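Local coordinates for lipoprotein (Colwellia psychrerythraea, PDB 3O0Y) that is of unknown function but belongs to a family related to metallopeptidases and is probably a lipid-anchored membrane lipoprotein, at residues A[119-127]-A[184-193]; A[137-148]-A[174-185]. One frame throughout, in Å; residues are numbered along the deposited sequence.

Contact 1: residues A[119-127]-A[184-193]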
loop_
_atom_site.group_PDB
_atom_site.type_symbol
_atom_site.label_atom_id
_atom_site.label_comp_id
_atom_site.label_asym_id
_atom_site.label_seq_id
_atom_site.Cartn_x
_atom_site.Cartn_y
_atom_site.Cartn_z
ATOM N N GLU A 119 -10.202 -15.764 -1.551
ATOM C CA GLU A 119 -11.533 -16.335 -1.419
ATOM C C GLU A 119 -11.546 -17.677 -2.160
ATOM O O GLU A 119 -11.209 -17.741 -3.347
ATOM C CB GLU A 119 -12.521 -15.367 -2.026
ATOM C CG GLU A 119 -13.876 -15.284 -1.364
ATOM C CD GLU A 119 -14.866 -16.380 -1.747
ATOM O OE1 GLU A 119 -14.475 -17.402 -2.298
ATOM O OE2 GLU A 119 -16.088 -16.204 -1.512
ATOM N N PRO A 120 -11.859 -18.754 -1.440
ATOM C CA PRO A 120 -11.567 -20.069 -2.000
ATOM C C PRO A 120 -12.443 -20.460 -3.151
ATOM O O PRO A 120 -12.117 -21.458 -3.833
ATOM C CB PRO A 120 -11.827 -21.019 -0.817
ATOM C CG PRO A 120 -11.647 -20.148 0.412
ATOM C CD PRO A 120 -12.203 -18.836 -0.017
ATOM N N ASN A 121 -13.519 -19.716 -3.403
ATOM C CA ASN A 121 -14.330 -19.984 -4.601
ATOM C C ASN A 121 -13.994 -19.130 -5.812
ATOM O O ASN A 121 -14.549 -19.356 -6.888
ATOM C CB ASN A 121 -15.811 -19.898 -4.257
ATOM C CG ASN A 121 -16.231 -20.936 -3.222
ATOM O OD1 ASN A 121 -15.630 -22.022 -3.091
ATOM N ND2 ASN A 121 -17.307 -20.630 -2.518
ATOM N N PHE A 122 -13.001 -18.245 -5.678
ATOM C CA PHE A 122 -12.497 -17.492 -6.816
ATOM C C PHE A 122 -11.058 -17.925 -7.170
ATOM O O PHE A 122 -10.114 -17.680 -6.368
ATOM C CB PHE A 122 -12.487 -16.003 -6.491
ATOM C CG PHE A 122 -13.871 -15.398 -6.346
ATOM C CD1 PHE A 122 -14.440 -14.675 -7.376
ATOM C CD2 PHE A 122 -14.647 -15.651 -5.188
ATOM C CE1 PHE A 122 -15.754 -14.159 -7.248
ATOM C CE2 PHE A 122 -15.934 -15.158 -5.076
ATOM C CZ PHE A 122 -16.475 -14.376 -6.096
ATOM N N ASN A 123 -10.855 -18.442 -8.370
ATOM C CA ASN A 123 -9.525 -18.732 -8.853
ATOM C C ASN A 123 -8.924 -17.659 -9.744
ATOM O O ASN A 123 -7.765 -17.783 -10.164
ATOM C CB ASN A 123 -9.471 -20.085 -9.531
ATOM C CG ASN A 123 -10.171 -20.098 -10.843
ATOM O OD1 ASN A 123 -10.936 -19.221 -11.138
ATOM N ND2 ASN A 123 -9.931 -21.145 -11.646
ATOM N N ILE A 124 -9.693 -16.588 -9.956
ATOM C CA ILE A 124 -9.285 -15.456 -10.767
ATOM C C ILE A 124 -8.253 -14.553 -10.118
ATOM O O ILE A 124 -7.893 -14.723 -8.938
ATOM C CB ILE A 124 -10.532 -14.636 -11.243
ATOM C CG1 ILE A 124 -11.452 -14.144 -10.077
ATOM C CG2 ILE A 124 -11.415 -15.499 -12.169
ATOM C CD1 ILE A 124 -10.808 -13.377 -8.889
ATOM N N GLY A 125 -7.719 -13.639 -10.916
ATOM C CA GLY A 125 -6.762 -12.688 -10.383
ATOM C C GLY A 125 -5.418 -13.267 -10.002
ATOM O O GLY A 125 -4.980 -14.283 -10.553
ATOM N N TYR A 126 -4.781 -12.665 -9.003
ATOM C CA TYR A 126 -3.470 -13.121 -8.573
ATOM C C TYR A 126 -3.343 -12.724 -7.117
ATOM O O TYR A 126 -4.017 -11.803 -6.697
ATOM C CB TYR A 126 -2.329 -12.495 -9.408
ATOM C CG TYR A 126 -2.065 -11.023 -9.110
ATOM C CD1 TYR A 126 -1.084 -10.639 -8.215
ATOM C CD2 TYR A 126 -2.906 -10.027 -9.602
ATOM C CE1 TYR A 126 -0.869 -9.302 -7.916
ATOM C CE2 TYR A 126 -2.668 -8.658 -9.308
ATOM C CZ TYR A 126 -1.685 -8.321 -8.421
ATOM O OH TYR A 126 -1.496 -6.987 -8.021
ATOM N N ILE A 127 -2.500 -13.442 -6.362
ATOM C CA ILE A 127 -2.220 -13.111 -4.944
ATOM C C ILE A 127 -1.105 -12.095 -4.833
ATOM O O ILE A 127 0.001 -12.309 -5.348
ATOM C CB ILE A 127 -1.837 -14.333 -4.112
ATOM C CG1 ILE A 127 -2.947 -15.417 -4.168
ATOM C CG2 ILE A 127 -1.526 -13.931 -2.667
ATOM C CD1 ILE A 127 -4.363 -14.874 -3.816
ATOM N N LYS A 184 -2.722 -16.600 -17.497
ATOM C CA LYS A 184 -3.700 -16.343 -16.412
ATOM C C LYS A 184 -4.778 -15.334 -16.831
ATOM O O LYS A 184 -5.958 -15.544 -16.597
ATOM C CB LYS A 184 -2.984 -15.826 -15.134
ATOM C CG LYS A 184 -3.845 -15.858 -13.898
ATOM C CD LYS A 184 -4.478 -17.218 -13.590
ATOM C CE LYS A 184 -5.142 -17.233 -12.212
ATOM N NZ LYS A 184 -6.182 -16.209 -11.992
ATOM N N GLN A 185 -4.402 -14.262 -17.518
ATOM C CA GLN A 185 -5.384 -13.256 -17.985
ATOM C C GLN A 185 -6.408 -13.929 -18.953
ATOM O O GLN A 185 -7.622 -13.680 -18.885
ATOM C CB GLN A 185 -4.639 -12.214 -18.750
ATOM C CG GLN A 185 -5.483 -10.970 -19.164
ATOM C CD GLN A 185 -4.696 -10.008 -20.040
ATOM O OE1 GLN A 185 -4.181 -10.402 -21.101
ATOM N NE2 GLN A 185 -4.670 -8.736 -19.653
ATOM N N THR A 186 -5.865 -14.845 -19.751
ATOM C CA THR A 186 -6.707 -15.594 -20.713
ATOM C C THR A 186 -7.640 -16.550 -20.008
ATOM O O THR A 186 -8.834 -16.592 -20.361
ATOM C CB THR A 186 -5.846 -16.348 -21.758
ATOM O OG1 THR A 186 -5.203 -15.377 -22.577
ATOM C CG2 THR A 186 -6.692 -17.228 -22.672
ATOM N N ALA A 187 -7.120 -17.277 -19.012
ATOM C CA ALA A 187 -7.942 -18.185 -18.174
ATOM C C ALA A 187 -9.071 -17.402 -17.515
ATOM O O ALA A 187 -10.178 -17.871 -17.419
ATOM C CB ALA A 187 -7.073 -18.932 -17.087
ATOM N N ASP A 188 -8.748 -16.257 -16.909
ATOM C CA ASP A 188 -9.784 -15.458 -16.302
ATOM C C ASP A 188 -10.827 -14.963 -17.308
ATOM O O ASP A 188 -12.014 -15.078 -17.066
ATOM C CB ASP A 188 -9.152 -14.266 -15.558
ATOM C CG ASP A 188 -8.284 -14.663 -14.373
ATOM O OD1 ASP A 188 -8.114 -15.847 -14.042
ATOM O OD2 ASP A 188 -7.755 -13.697 -13.729
ATOM N N ALA A 189 -10.378 -14.470 -18.453
ATOM C CA ALA A 189 -11.286 -14.044 -19.514
ATOM C C ALA A 189 -12.189 -15.193 -20.038
ATOM O O ALA A 189 -13.360 -14.969 -20.364
ATOM C CB ALA A 189 -10.495 -13.347 -20.663
ATOM N N ALA A 190 -11.697 -16.419 -19.975
ATOM C CA ALA A 190 -12.481 -17.601 -20.395
ATOM C C ALA A 190 -13.687 -17.817 -19.469
ATOM O O ALA A 190 -14.709 -18.356 -19.900
ATOM C CB ALA A 190 -11.612 -18.838 -20.452
ATOM N N GLN A 191 -13.561 -17.374 -18.218
ATOM C CA GLN A 191 -14.634 -17.378 -17.225
ATOM C C GLN A 191 -15.399 -16.055 -17.161
ATOM O O GLN A 191 -16.074 -15.796 -16.158
ATOM C CB GLN A 191 -14.003 -17.472 -15.839
ATOM C CG GLN A 191 -13.554 -18.767 -15.428
ATOM C CD GLN A 191 -12.849 -18.675 -14.059
ATOM O OE1 GLN A 191 -13.473 -18.298 -13.059
ATOM N NE2 GLN A 191 -11.602 -19.082 -14.014
ATOM N N ASN A 192 -15.203 -15.176 -18.137
ATOM C CA ASN A 192 -15.839 -13.868 -18.181
ATOM C C ASN A 192 -15.418 -12.936 -17.033
ATOM O O ASN A 192 -16.135 -12.041 -16.654
ATOM C CB ASN A 192 -17.344 -13.993 -18.148
ATOM C CG ASN A 192 -17.871 -14.690 -19.400
ATOM O OD1 ASN A 192 -17.482 -14.356 -20.544
ATOM N ND2 ASN A 192 -18.754 -15.648 -19.195
ATOM N N TRP A 193 -14.212 -13.137 -16.559
ATOM C CA TRP A 193 -13.646 -12.221 -15.587
ATOM C C TRP A 193 -12.547 -11.411 -16.287
ATOM O O TRP A 193 -11.474 -11.941 -16.636
ATOM C CB TRP A 193 -13.052 -13.036 -14.454
ATOM C CG TRP A 193 -12.538 -12.189 -13.327
ATOM C CD1 TRP A 193 -11.352 -11.544 -13.259
ATOM C CD2 TRP A 193 -13.252 -11.878 -12.130
ATOM N NE1 TRP A 193 -11.268 -10.861 -12.047
ATOM C CE2 TRP A 193 -12.444 -11.027 -11.366
ATOM C CE3 TRP A 193 -14.506 -12.219 -11.640
ATOM C CZ2 TRP A 193 -12.836 -10.575 -10.113
ATOM C CZ3 TRP A 193 -14.903 -11.767 -10.423
ATOM C CH2 TRP A 193 -14.090 -10.910 -9.679
HETATM O O HOH W 1 -13.501 -18.245 -10.026
#
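I124 lies over the indole of W193, just past the point where helix 174-190 ends in a Schellman motif with N192, at positive phi, as its C-prime residue. In the tight part of the contact, I124 CG1 sits 3.6 Å from the centroid of the W193 five-membered ring, a CH-pi contact over one face. With chi1 at 56°, CG1 falls between the backbone N and the carbonyl carbon, which sends the longer branch, CG1 and CD1, across the indole while CG2 touches both the root of the indole and the Q191 amide oxygen. A branched aliphatic suits this place because it presses several carbons on the flat ring, whose NE1 is tied to P135 O.

Beside this packing, polar groups of the helix grip the backbone of the loop. K184, bent at chi2 and chi4, brings NZ to N123 O at 2.9 Å and G125 O at 2.7 Å, each bond in the carbonyl plane on a lone pair. The same NZ forms a salt bridge to D188 OD1 at 2.8 Å. Lysine suits the site: its long flexible chain ends in three N-H groups, one for each oxygen. G125, whose positive phi most other residues adopt less readily, gives its N-H to D188 OD2 at 2.8 Å, from 35° above the carboxylate plane.

The outer side is looser. F122 CE1 only skirts W193 CZ3 at 4.1 Å, and the exposed N123 meets the partly exposed Q191 amide to amide, planes 39° apart, with a water between N123 N and Q191 OE1. Here Q191 NE2 donates to a lone pair of N123 OD1 at 3.0 Å.

Contact 2: residues A[137-148]-A[174-185]; sequences IVNQINGPLIDI and FDKLAATIIEKQ
L145 and I181 reach toward each other tip to tip, L145 CG standing 3.6 Å from I181 CD1, where helices 144-148 and 174-185 run roughly antiparallel (147°) with axes 11.7 Å apart at closest approach.

The apolar packing centres on I181. Its CG1, anti to the carbonyl carbon (chi1 -68°), carries CD1 to L145 and to P144 CG at 3.7 Å, while CG2 presses on V138 CG2 at 3.4 Å, tighter than usual van der Waals contact. I137 CD1 lies on K184 CB at 4.0 Å and I137 CG2 on Q185 CB, the aliphatic stems of two polar residues. Farther along, L177 CD2 lies 4.0 Å from L145 CD2, and I148 CD1 packs against L177; I148 CG2 meets F174 CZ obliquely at 3.9 Å. Cutting L145 back to an alanine is likely to open a gap between I181 CD1 and L177 CD2, left with P144 and I148 respectively as neighbours here.

Polar contact across the pair is indirect: a water donates to V138 O at 2.9 Å and accepts from Q185 NE2.

Within 137-148, N139 OD1 accepts from I141 N in an Asx turn and also from N142 N, completing an Asx motif; G143 takes the N-cap position, where a CB would clash with I137 O.

Since branched aliphatic groups carry most of the contact, its hold probably comes from close fit more than from directed bonds.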
loop_
_atom_site.group_PDB
_atom_site.type_symbol
_atom_site.label_atom_id
_atom_site.label_comp_id
_atom_site.label_asym_id
_atom_site.label_seq_id
_atom_site.Cartn_x
_atom_site.Cartn_y
_atom_site.Cartn_z
ATOM N N ILE A 137 -4.851 -9.122 -13.109
ATOM C CA ILE A 137 -3.402 -9.411 -13.103
ATOM C C ILE A 137 -2.647 -8.360 -13.902
ATOM O O ILE A 137 -1.512 -8.045 -13.571
ATOM C CB ILE A 137 -3.098 -10.859 -13.491
ATOM C CG1 ILE A 137 -1.661 -11.224 -13.187
ATOM C CG2 ILE A 137 -3.545 -11.132 -15.017
ATOM C CD1 ILE A 137 -1.369 -12.729 -13.233
ATOM N N VAL A 138 -3.273 -7.828 -14.961
ATOM C CA VAL A 138 -2.732 -6.704 -15.695
ATOM C C VAL A 138 -3.707 -5.531 -15.528
ATOM O O VAL A 138 -4.885 -5.610 -15.809
ATOM C CB VAL A 138 -2.546 -7.042 -17.196
ATOM C CG1 VAL A 138 -2.072 -5.787 -17.998
ATOM C CG2 VAL A 138 -1.627 -8.320 -17.390
ATOM N N ASN A 139 -3.188 -4.435 -14.993
ATOM C CA ASN A 139 -3.980 -3.262 -14.711
ATOM C C ASN A 139 -3.057 -2.030 -14.784
ATOM O O ASN A 139 -1.901 -2.137 -15.144
ATOM C CB ASN A 139 -4.709 -3.401 -13.367
ATOM C CG ASN A 139 -3.775 -3.351 -12.156
ATOM O OD1 ASN A 139 -3.196 -2.307 -11.890
ATOM N ND2 ASN A 139 -3.628 -4.457 -11.432
ATOM N N GLN A 140 -3.629 -0.858 -14.610
ATOM C CA GLN A 140 -2.886 0.389 -14.781
ATOM C C GLN A 140 -2.007 0.862 -13.616
ATOM O O GLN A 140 -1.266 1.780 -13.785
ATOM C CB GLN A 140 -3.913 1.504 -15.142
ATOM C CG GLN A 140 -4.511 2.315 -13.967
ATOM C CD GLN A 140 -5.560 1.540 -13.107
ATOM O OE1 GLN A 140 -5.867 0.369 -13.357
ATOM N NE2 GLN A 140 -6.039 2.192 -12.047
ATOM N N ILE A 141 -2.191 0.327 -12.428
ATOM C CA ILE A 141 -1.624 0.843 -11.210
ATOM C C ILE A 141 -0.600 -0.102 -10.585
ATOM O O ILE A 141 0.393 0.377 -10.083
ATOM C CB ILE A 141 -2.699 1.324 -10.200
ATOM C CG1 ILE A 141 -2.105 1.927 -8.927
ATOM C CG2 ILE A 141 -3.696 0.200 -9.804
ATOM C CD1 ILE A 141 -3.140 2.764 -8.093
ATOM N N ASN A 142 -0.856 -1.412 -10.527
ATOM C CA ASN A 142 0.130 -2.365 -9.968
ATOM C C ASN A 142 0.020 -3.725 -10.655
ATOM O O ASN A 142 -0.411 -3.811 -11.783
ATOM C CB ASN A 142 0.029 -2.473 -8.426
ATOM C CG ASN A 142 -1.211 -3.239 -7.969
ATOM O OD1 ASN A 142 -2.208 -3.387 -8.734
ATOM N ND2 ASN A 142 -1.145 -3.755 -6.737
ATOM N N GLY A 143 0.403 -4.781 -9.969
ATOM C CA GLY A 143 0.507 -6.083 -10.603
ATOM C C GLY A 143 1.944 -6.323 -11.025
ATOM O O GLY A 143 2.756 -5.402 -11.029
ATOM N N PRO A 144 2.248 -7.582 -11.408
ATOM C CA PRO A 144 3.672 -7.987 -11.542
ATOM C C PRO A 144 4.432 -7.167 -12.591
ATOM O O PRO A 144 5.625 -6.883 -12.409
ATOM C CB PRO A 144 3.594 -9.469 -11.873
ATOM C CG PRO A 144 2.106 -9.766 -12.128
ATOM C CD PRO A 144 1.323 -8.709 -11.435
ATOM N N LEU A 145 3.784 -6.741 -13.670
ATOM C CA LEU A 145 4.501 -6.011 -14.728
ATOM C C LEU A 145 4.837 -4.566 -14.347
ATOM O O LEU A 145 5.695 -3.923 -14.961
ATOM C CB LEU A 145 3.735 -6.116 -16.072
ATOM C CG LEU A 145 3.671 -7.541 -16.593
ATOM C CD1 LEU A 145 2.631 -7.688 -17.765
ATOM C CD2 LEU A 145 5.027 -8.076 -17.069
ATOM N N ILE A 146 4.259 -4.085 -13.264
ATOM C CA ILE A 146 4.552 -2.752 -12.774
ATOM C C ILE A 146 5.433 -2.923 -11.570
ATOM O O ILE A 146 6.447 -2.244 -11.412
ATOM C CB ILE A 146 3.238 -2.008 -12.396
ATOM C CG1 ILE A 146 2.456 -1.647 -13.634
ATOM C CG2 ILE A 146 3.550 -0.783 -11.603
ATOM C CD1 ILE A 146 1.076 -0.843 -13.375
ATOM N N ASP A 147 5.079 -3.841 -10.667
ATOM C CA ASP A 147 5.868 -3.936 -9.421
ATOM C C ASP A 147 7.214 -4.654 -9.527
ATOM O O ASP A 147 8.099 -4.375 -8.752
ATOM C CB ASP A 147 5.092 -4.539 -8.264
ATOM C CG ASP A 147 3.808 -3.734 -7.970
ATOM O OD1 ASP A 147 3.860 -2.482 -8.037
ATOM O OD2 ASP A 147 2.760 -4.377 -7.814
ATOM N N ILE A 148 7.356 -5.628 -10.387
ATOM C CA ILE A 148 8.626 -6.350 -10.430
ATOM C C ILE A 148 9.714 -5.376 -10.940
ATOM O O ILE A 148 10.816 -5.275 -10.358
ATOM C CB ILE A 148 8.487 -7.595 -11.262
ATOM C CG1 ILE A 148 7.681 -8.664 -10.503
ATOM C CG2 ILE A 148 9.891 -8.197 -11.688
ATOM C CD1 ILE A 148 7.301 -9.769 -11.438
ATOM N N PHE A 174 12.107 -12.721 -18.205
ATOM C CA PHE A 174 10.886 -11.924 -18.423
ATOM C C PHE A 174 10.007 -12.535 -19.506
ATOM O O PHE A 174 8.765 -12.283 -19.558
ATOM C CB PHE A 174 11.214 -10.490 -18.743
ATOM C CG PHE A 174 11.188 -9.591 -17.560
ATOM C CD1 PHE A 174 11.997 -9.835 -16.487
ATOM C CD2 PHE A 174 10.362 -8.505 -17.508
ATOM C CE1 PHE A 174 12.033 -8.994 -15.416
ATOM C CE2 PHE A 174 10.393 -7.666 -16.451
ATOM C CZ PHE A 174 11.195 -7.963 -15.351
ATOM N N ASP A 175 10.603 -13.384 -20.347
ATOM C CA ASP A 175 9.774 -14.100 -21.315
ATOM C C ASP A 175 8.779 -15.056 -20.642
ATOM O O ASP A 175 7.588 -15.071 -20.978
ATOM C CB ASP A 175 10.589 -14.872 -22.371
ATOM C CG ASP A 175 11.688 -15.784 -21.776
ATOM O OD1 ASP A 175 12.076 -15.698 -20.589
ATOM O OD2 ASP A 175 12.262 -16.574 -22.582
ATOM N N LYS A 176 9.257 -15.827 -19.671
ATOM C CA LYS A 176 8.354 -16.726 -18.980
ATOM C C LYS A 176 7.403 -15.919 -18.118
ATOM O O LYS A 176 6.263 -16.292 -17.985
ATOM C CB LYS A 176 9.120 -17.761 -18.144
ATOM C CG LYS A 176 8.225 -18.843 -17.553
ATOM C CD LYS A 176 9.025 -20.057 -17.038
ATOM C CE LYS A 176 8.173 -20.944 -16.126
ATOM N NZ LYS A 176 9.005 -21.979 -15.439
ATOM N N LEU A 177 7.879 -14.859 -17.481
ATOM C CA LEU A 177 6.966 -14.004 -16.687
ATOM C C LEU A 177 5.750 -13.613 -17.545
ATOM O O LEU A 177 4.577 -13.862 -17.178
ATOM C CB LEU A 177 7.659 -12.740 -16.233
ATOM C CG LEU A 177 6.840 -11.705 -15.505
ATOM C CD1 LEU A 177 6.242 -12.327 -14.195
ATOM C CD2 LEU A 177 7.703 -10.445 -15.252
ATOM N N ALA A 178 6.046 -13.036 -18.707
ATOM C CA ALA A 178 4.992 -12.575 -19.638
ATOM C C ALA A 178 4.082 -13.687 -20.109
ATOM O O ALA A 178 2.879 -13.489 -20.105
ATOM C CB ALA A 178 5.573 -11.863 -20.816
ATOM N N ALA A 179 4.629 -14.838 -20.472
ATOM C CA ALA A 179 3.774 -15.937 -21.011
ATOM C C ALA A 179 2.842 -16.447 -19.920
ATOM O O ALA A 179 1.690 -16.671 -20.177
ATOM C CB ALA A 179 4.601 -17.040 -21.563
ATOM N N THR A 180 3.311 -16.507 -18.651
ATOM C CA THR A 180 2.446 -17.055 -17.622
ATOM C C THR A 180 1.341 -16.024 -17.294
ATOM O O THR A 180 0.218 -16.418 -17.020
ATOM C CB THR A 180 3.210 -17.526 -16.375
ATOM O OG1 THR A 180 3.917 -16.417 -15.761
ATOM C CG2 THR A 180 4.249 -18.664 -16.699
ATOM N N ILE A 181 1.681 -14.731 -17.280
ATOM C CA ILE A 181 0.711 -13.624 -17.056
ATOM C C ILE A 181 -0.393 -13.655 -18.099
ATOM O O ILE A 181 -1.607 -13.640 -17.783
ATOM C CB ILE A 181 1.380 -12.259 -16.987
ATOM C CG1 ILE A 181 2.239 -12.186 -15.696
ATOM C CG2 ILE A 181 0.327 -11.097 -17.049
ATOM C CD1 ILE A 181 3.032 -10.940 -15.531
ATOM N N ILE A 182 -0.004 -13.799 -19.367
ATOM C CA ILE A 182 -0.997 -13.922 -20.424
ATOM C C ILE A 182 -1.840 -15.136 -20.261
ATOM O O ILE A 182 -3.069 -15.066 -20.434
ATOM C CB ILE A 182 -0.306 -13.914 -21.840
ATOM C CG1 ILE A 182 0.294 -12.520 -22.087
ATOM C CG2 ILE A 182 -1.312 -14.349 -22.918
ATOM C CD1 ILE A 182 1.437 -12.460 -23.210
ATOM N N GLU A 183 -1.230 -16.252 -19.902
ATOM C CA GLU A 183 -2.010 -17.473 -19.671
ATOM C C GLU A 183 -3.071 -17.283 -18.601
ATOM O O GLU A 183 -4.187 -17.795 -18.763
ATOM C CB GLU A 183 -1.092 -18.627 -19.274
ATOM C CG GLU A 183 -1.653 -19.989 -19.448
ATOM C CD GLU A 183 -0.711 -21.053 -18.883
ATOM O OE1 GLU A 183 0.535 -20.763 -18.745
ATOM O OE2 GLU A 183 -1.265 -22.145 -18.527
ATOM N N LYS A 184 -2.722 -16.600 -17.497
ATOM C CA LYS A 184 -3.700 -16.343 -16.412
ATOM C C LYS A 184 -4.778 -15.334 -16.831
ATOM O O LYS A 184 -5.958 -15.544 -16.597
ATOM C CB LYS A 184 -2.984 -15.826 -15.134
ATOM C CG LYS A 184 -3.845 -15.858 -13.898
ATOM C CD LYS A 184 -4.478 -17.218 -13.590
ATOM C CE LYS A 184 -5.142 -17.233 -12.212
ATOM N NZ LYS A 184 -6.182 -16.209 -11.992
ATOM N N GLN A 185 -4.402 -14.262 -17.518
ATOM C CA GLN A 185 -5.384 -13.256 -17.985
ATOM C C GLN A 185 -6.408 -13.929 -18.953
ATOM O O GLN A 185 -7.622 -13.680 -18.885
ATOM C CB GLN A 185 -4.639 -12.214 -18.750
ATOM C CG GLN A 185 -5.483 -10.970 -19.164
ATOM C CD GLN A 185 -4.696 -10.008 -20.040
ATOM O OE1 GLN A 185 -4.181 -10.402 -21.101
ATOM N NE2 GLN A 185 -4.670 -8.736 -19.653
HETATM O O HOH W 2 -5.842 -8.095 -16.884
#

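Both contacts use helix 174-190, with contact 2 along its body and contact 1 at its C-terminal end, and they share K184 and Q185. Their centres lie 14 Å apart, on the same side of the centre of this mostly helical chain. In sequence contact 2 is nested within the loop closed by contact 1, so strand 126-128 and then helix 144-154 are passed before the chain returns as helix 174-190. Y126 joins the two directly: its ring packs on I137 and P144, and its OH approaches G143 CA at 3.4 Å. One helix thus ties two successive pieces of chain into the same part of the fold.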